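Local coordinates for NikO protein (Streptomyces tendae, PDB 4FQD) that transfers the enolpyruvyl group of phosphoenolpyruvate to a uridine nucleotide, probably UMP, by chemistry like that of MurA, and is essential in nikkomycin biosynthesis, at residues A45-P57 with P250-P263. The protein carries 4 engineered substitutions. Residues are numbered along the deposited sequence; the frame is centred on the assembly and turned at random.
Sequences ATASAPVRIENCP and PESLHRPVDVTLIP. Engineered in segment 45-57: R52 (natural residue Pro).
The guanidinium of R52, an engineered residue, stands off the carboxylate of D258, the two planes 85° apart, and NH1 of R52 stays 4.4 Å from OD2 of D258, beyond a salt bridge. One guanidinium face carries OE2 of E54, which sits over its centre; that pairing is long and rests on charge alone, since no N-H points at the oxygen. What touches D258 is the aliphatic stem: CB of R52 lies 3.3 Å from OD1 of D258. The third flat group, the amide of N55, has O of L261 in its plane, 2.9 Å from ND2 of N55 with an N-H...O angle of 170°, although the donor stands above the carbonyl plane of L261. CG of N55 lies anti to the backbone N (chi1 -167°), which brings the amide to L261 in segment 250-263. Replacing N55 by alanine would probably leave this carbonyl without its amide donor and open a gap beside L261.

Strands 50-54 and 257-260, which carry R52, E54 and D258, run parallel. The ladder alternates from V257 N to P50 O through R52 and V259 to L261 N on E54 O, and a water can donate to either P50 O or V257 O. V51, I53, V257 and V259 share one face of the sheet; past its end, CG2 of I53 packs 3.6 Å from CG of L261. At the other end, N of S48 bonds O of L253, while CD1 of L253 reaches OG1 of T46, which is hydrogen-bonded to A43. Strand 257-260 thus edges a mixed sheet in the inverse alpha/beta barrel, joined to strand 50-54 across 193 residues chiefly by backbone bonds, whereas the engineered R52 is likely to add only weak attraction to D258 and to offset the repulsion between D258 and E54.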
loop_
_atom_site.group_PDB
_atom_site.type_symbol
_atom_site.label_atom_id
_atom_site.label_comp_id
_atom_site.label_asym_id
_atom_site.label_seq_id
_atom_site.Cartn_x
_atom_site.Cartn_y
_atom_site.Cartn_z
ATOM N N ALA A 45 -17.149 32.976 -7.430
ATOM C CA ALA A 45 -18.528 32.982 -7.906
ATOM C C ALA A 45 -19.514 33.322 -6.793
ATOM O O ALA A 45 -20.651 33.716 -7.059
ATOM C CB ALA A 45 -18.875 31.641 -8.530
ATOM N N THR A 46 -19.077 33.165 -5.548
ATOM C CA THR A 46 -19.927 33.443 -4.398
ATOM C C THR A 46 -19.790 34.892 -3.947
ATOM O O THR A 46 -20.609 35.391 -3.176
ATOM C CB THR A 46 -19.563 32.538 -3.206
ATOM O OG1 THR A 46 -18.315 32.966 -2.645
ATOM C CG2 THR A 46 -19.450 31.087 -3.645
ATOM N N ALA A 47 -18.753 35.565 -4.436
ATOM C CA ALA A 47 -18.402 36.891 -3.939
ATOM C C ALA A 47 -18.951 38.034 -4.791
ATOM O O ALA A 47 -19.516 37.816 -5.862
ATOM C CB ALA A 47 -16.891 37.017 -3.803
ATOM N N SER A 48 -18.775 39.253 -4.292
ATOM C CA SER A 48 -19.178 40.457 -5.008
ATOM C C SER A 48 -17.956 41.330 -5.250
ATOM O O SER A 48 -18.052 42.556 -5.289
ATOM C CB SER A 48 -20.216 41.238 -4.200
ATOM O OG SER A 48 -21.294 40.408 -3.807
ATOM N N ALA A 49 -16.805 40.687 -5.408
ATOM C CA ALA A 49 -15.546 41.396 -5.589
ATOM C C ALA A 49 -14.726 40.771 -6.713
ATOM O O ALA A 49 -14.802 39.564 -6.942
ATOM C CB ALA A 49 -14.754 41.392 -4.294
ATOM N N PRO A 50 -13.941 41.595 -7.422
ATOM C CA PRO A 50 -13.084 41.079 -8.493
ATOM C C PRO A 50 -11.945 40.225 -7.944
ATOM O O PRO A 50 -11.339 40.577 -6.932
ATOM C CB PRO A 50 -12.527 42.352 -9.140
ATOM C CG PRO A 50 -12.598 43.383 -8.065
ATOM C CD PRO A 50 -13.839 43.059 -7.289
ATOM N N VAL A 51 -11.668 39.110 -8.610
ATOM C CA VAL A 51 -10.584 38.224 -8.204
ATOM C C VAL A 51 -9.567 38.072 -9.329
ATOM O O VAL A 51 -9.873 37.514 -10.383
ATOM C CB VAL A 51 -11.113 36.835 -7.802
ATOM C CG1 VAL A 51 -9.957 35.887 -7.512
ATOM C CG2 VAL A 51 -12.032 36.951 -6.599
ATOM N N ARG A 52 -8.359 38.578 -9.101
ATOM C CA ARG A 52 -7.299 38.485 -10.096
ATOM C C ARG A 52 -6.453 37.238 -9.884
ATOM O O ARG A 52 -5.787 37.092 -8.859
ATOM C CB ARG A 52 -6.415 39.733 -10.071
ATOM C CG ARG A 52 -5.347 39.728 -11.148
ATOM C CD ARG A 52 -4.507 40.991 -11.130
ATOM N NE ARG A 52 -3.568 41.012 -12.248
ATOM C CZ ARG A 52 -2.654 41.955 -12.441
ATOM N NH1 ARG A 52 -2.548 42.964 -11.587
ATOM N NH2 ARG A 52 -1.842 41.889 -13.489
ATOM N N ILE A 53 -6.480 36.341 -10.864
ATOM C CA ILE A 53 -5.776 35.071 -10.759
ATOM C C ILE A 53 -4.541 35.042 -11.651
ATOM O O ILE A 53 -4.646 34.892 -12.869
ATOM C CB ILE A 53 -6.697 33.896 -11.137
ATOM C CG1 ILE A 53 -8.015 33.983 -10.365
ATOM C CG2 ILE A 53 -6.005 32.572 -10.875
ATOM C CD1 ILE A 53 -9.011 32.907 -10.734
ATOM N N GLU A 54 -3.370 35.189 -11.042
ATOM C CA GLU A 54 -2.116 35.134 -11.783
ATOM C C GLU A 54 -1.643 33.692 -11.925
ATOM O O GLU A 54 -2.105 32.808 -11.201
ATOM C CB GLU A 54 -1.045 35.984 -11.101
ATOM C CG GLU A 54 -1.462 37.425 -10.877
ATOM C CD GLU A 54 -0.322 38.400 -11.092
ATOM O OE1 GLU A 54 0.689 38.003 -11.708
ATOM O OE2 GLU A 54 -0.439 39.561 -10.649
ATOM N N ASN A 55 -0.719 33.468 -12.857
ATOM C CA ASN A 55 -0.245 32.127 -13.185
ATOM C C ASN A 55 -1.414 31.202 -13.509
ATOM O O ASN A 55 -1.484 30.073 -13.028
ATOM C CB ASN A 55 0.609 31.550 -12.050
ATOM C CG ASN A 55 1.372 30.303 -12.466
ATOM O OD1 ASN A 55 1.781 30.166 -13.619
ATOM N ND2 ASN A 55 1.557 29.382 -11.527
ATOM N N CYS A 56 -2.345 31.702 -14.315
ATOM C CA CYS A 56 -3.516 30.925 -14.696
ATOM C C CYS A 56 -3.236 30.115 -15.955
ATOM O O CYS A 56 -2.792 30.662 -16.964
ATOM C CB CYS A 56 -4.726 31.837 -14.910
ATOM S SG CYS A 56 -6.238 30.964 -15.380
ATOM N N PRO A 57 -3.495 28.801 -15.897
ATOM C CA PRO A 57 -3.238 27.908 -17.030
ATOM C C PRO A 57 -4.185 28.177 -18.195
ATOM O O PRO A 57 -5.370 28.442 -17.984
ATOM C CB PRO A 57 -3.500 26.519 -16.443
ATOM C CG PRO A 57 -4.461 26.757 -15.331
ATOM C CD PRO A 57 -4.083 28.088 -14.749
ATOM N N PRO A 250 -23.045 35.553 1.769
ATOM C CA PRO A 250 -22.362 36.056 0.572
ATOM C C PRO A 250 -22.074 37.552 0.665
ATOM O O PRO A 250 -21.191 38.049 -0.033
ATOM C CB PRO A 250 -23.376 35.793 -0.549
ATOM C CG PRO A 250 -24.297 34.753 -0.006
ATOM C CD PRO A 250 -24.383 35.025 1.457
ATOM N N GLU A 251 -22.811 38.253 1.520
ATOM C CA GLU A 251 -22.643 39.695 1.673
ATOM C C GLU A 251 -21.342 40.052 2.391
ATOM O O GLU A 251 -20.927 41.210 2.394
ATOM C CB GLU A 251 -23.840 40.314 2.405
ATOM C CG GLU A 251 -24.071 39.785 3.817
ATOM C CD GLU A 251 -24.952 38.549 3.849
ATOM O OE1 GLU A 251 -25.195 37.956 2.777
ATOM O OE2 GLU A 251 -25.410 38.176 4.950
ATOM N N SER A 252 -20.706 39.055 2.996
ATOM C CA SER A 252 -19.450 39.267 3.707
ATOM C C SER A 252 -18.248 39.081 2.787
ATOM O O SER A 252 -17.115 39.381 3.162
ATOM C CB SER A 252 -19.345 38.317 4.899
ATOM O OG SER A 252 -19.368 36.965 4.478
ATOM N N LEU A 253 -18.503 38.580 1.582
ATOM C CA LEU A 253 -17.443 38.326 0.615
ATOM C C LEU A 253 -17.402 39.431 -0.438
ATOM O O LEU A 253 -17.908 39.264 -1.547
ATOM C CB LEU A 253 -17.659 36.967 -0.050
ATOM C CG LEU A 253 -17.915 35.812 0.921
ATOM C CD1 LEU A 253 -18.266 34.536 0.174
ATOM C CD2 LEU A 253 -16.712 35.593 1.825
ATOM N N HIS A 254 -16.793 40.558 -0.083
ATOM C CA HIS A 254 -16.801 41.734 -0.946
ATOM C C HIS A 254 -15.432 42.395 -1.054
ATOM O O HIS A 254 -15.322 43.538 -1.495
ATOM C CB HIS A 254 -17.818 42.754 -0.431
ATOM C CG HIS A 254 -17.554 43.213 0.969
ATOM N ND1 HIS A 254 -18.250 42.723 2.056
ATOM C CD2 HIS A 254 -16.669 44.109 1.465
ATOM C CE1 HIS A 254 -17.806 43.302 3.156
ATOM N NE2 HIS A 254 -16.845 44.148 2.826
ATOM N N ARG A 255 -14.389 41.676 -0.653
ATOM C CA ARG A 255 -13.031 42.208 -0.714
ATOM C C ARG A 255 -12.267 41.670 -1.920
ATOM O O ARG A 255 -12.200 40.458 -2.125
ATOM C CB ARG A 255 -12.276 41.893 0.577
ATOM C CG ARG A 255 -12.760 42.685 1.780
ATOM C CD ARG A 255 -12.438 41.967 3.078
ATOM N NE ARG A 255 -11.037 41.565 3.152
ATOM C CZ ARG A 255 -10.522 40.835 4.134
ATOM N NH1 ARG A 255 -9.238 40.513 4.123
ATOM N NH2 ARG A 255 -11.293 40.422 5.130
ATOM N N PRO A 256 -11.695 42.578 -2.727
ATOM C CA PRO A 256 -10.903 42.235 -3.917
ATOM C C PRO A 256 -9.709 41.350 -3.570
ATOM O O PRO A 256 -9.076 41.552 -2.534
ATOM C CB PRO A 256 -10.419 43.598 -4.418
ATOM C CG PRO A 256 -11.418 44.571 -3.894
ATOM C CD PRO A 256 -11.825 44.036 -2.556
ATOM N N VAL A 257 -9.408 40.382 -4.431
ATOM C CA VAL A 257 -8.360 39.407 -4.144
ATOM C C VAL A 257 -7.353 39.255 -5.282
ATOM O O VAL A 257 -7.728 39.116 -6.446
ATOM C CB VAL A 257 -8.960 38.018 -3.827
ATOM C CG1 VAL A 257 -7.856 36.998 -3.582
ATOM C CG2 VAL A 257 -9.889 38.099 -2.627
ATOM N N ASP A 258 -6.071 39.289 -4.930
ATOM C CA ASP A 258 -4.997 38.976 -5.863
ATOM C C ASP A 258 -4.340 37.665 -5.450
ATOM O O ASP A 258 -3.830 37.545 -4.335
ATOM C CB ASP A 258 -3.953 40.094 -5.884
ATOM C CG ASP A 258 -4.225 41.128 -6.959
ATOM O OD1 ASP A 258 -5.395 41.276 -7.365
ATOM O OD2 ASP A 258 -3.263 41.792 -7.399
ATOM N N VAL A 259 -4.354 36.682 -6.343
ATOM C CA VAL A 259 -3.793 35.374 -6.024
ATOM C C VAL A 259 -2.970 34.787 -7.172
ATOM O O VAL A 259 -3.390 34.803 -8.330
ATOM C CB VAL A 259 -4.897 34.379 -5.583
ATOM C CG1 VAL A 259 -5.991 34.284 -6.636
ATOM C CG2 VAL A 259 -4.304 33.010 -5.282
ATOM N N THR A 260 -1.785 34.285 -6.840
ATOM C CA THR A 260 -0.938 33.606 -7.811
ATOM C C THR A 260 -1.021 32.098 -7.603
ATOM O O THR A 260 -0.604 31.584 -6.565
ATOM C CB THR A 260 0.526 34.054 -7.686
ATOM O OG1 THR A 260 0.604 35.478 -7.826
ATOM C CG2 THR A 260 1.377 33.394 -8.759
ATOM N N LEU A 261 -1.563 31.394 -8.593
ATOM C CA LEU A 261 -1.780 29.955 -8.484
ATOM C C LEU A 261 -0.496 29.168 -8.259
ATOM O O LEU A 261 0.559 29.501 -8.799
ATOM C CB LEU A 261 -2.489 29.414 -9.727
ATOM C CG LEU A 261 -3.957 29.789 -9.915
ATOM C CD1 LEU A 261 -4.531 29.095 -11.141
ATOM C CD2 LEU A 261 -4.766 29.451 -8.674
ATOM N N ILE A 262 -0.602 28.120 -7.451
ATOM C CA ILE A 262 0.483 27.171 -7.270
ATOM C C ILE A 262 0.688 26.431 -8.593
ATOM O O ILE A 262 -0.284 26.122 -9.285
ATOM C CB ILE A 262 0.161 26.184 -6.115
ATOM C CG1 ILE A 262 1.336 25.248 -5.832
ATOM C CG2 ILE A 262 -1.105 25.390 -6.408
ATOM C CD1 ILE A 262 1.127 24.379 -4.611
ATOM N N PRO A 263 1.953 26.193 -8.977
ATOM C CA PRO A 263 2.242 25.440 -10.203
ATOM C C PRO A 263 1.529 24.093 -10.220
ATOM O O PRO A 263 1.388 23.463 -9.170
ATOM C CB PRO A 263 3.754 25.241 -10.134
ATOM C CG PRO A 263 4.239 26.440 -9.397
ATOM C CD PRO A 263 3.179 26.744 -8.372
HETATM O O HOH W 1 -8.662 41.978 -7.535
#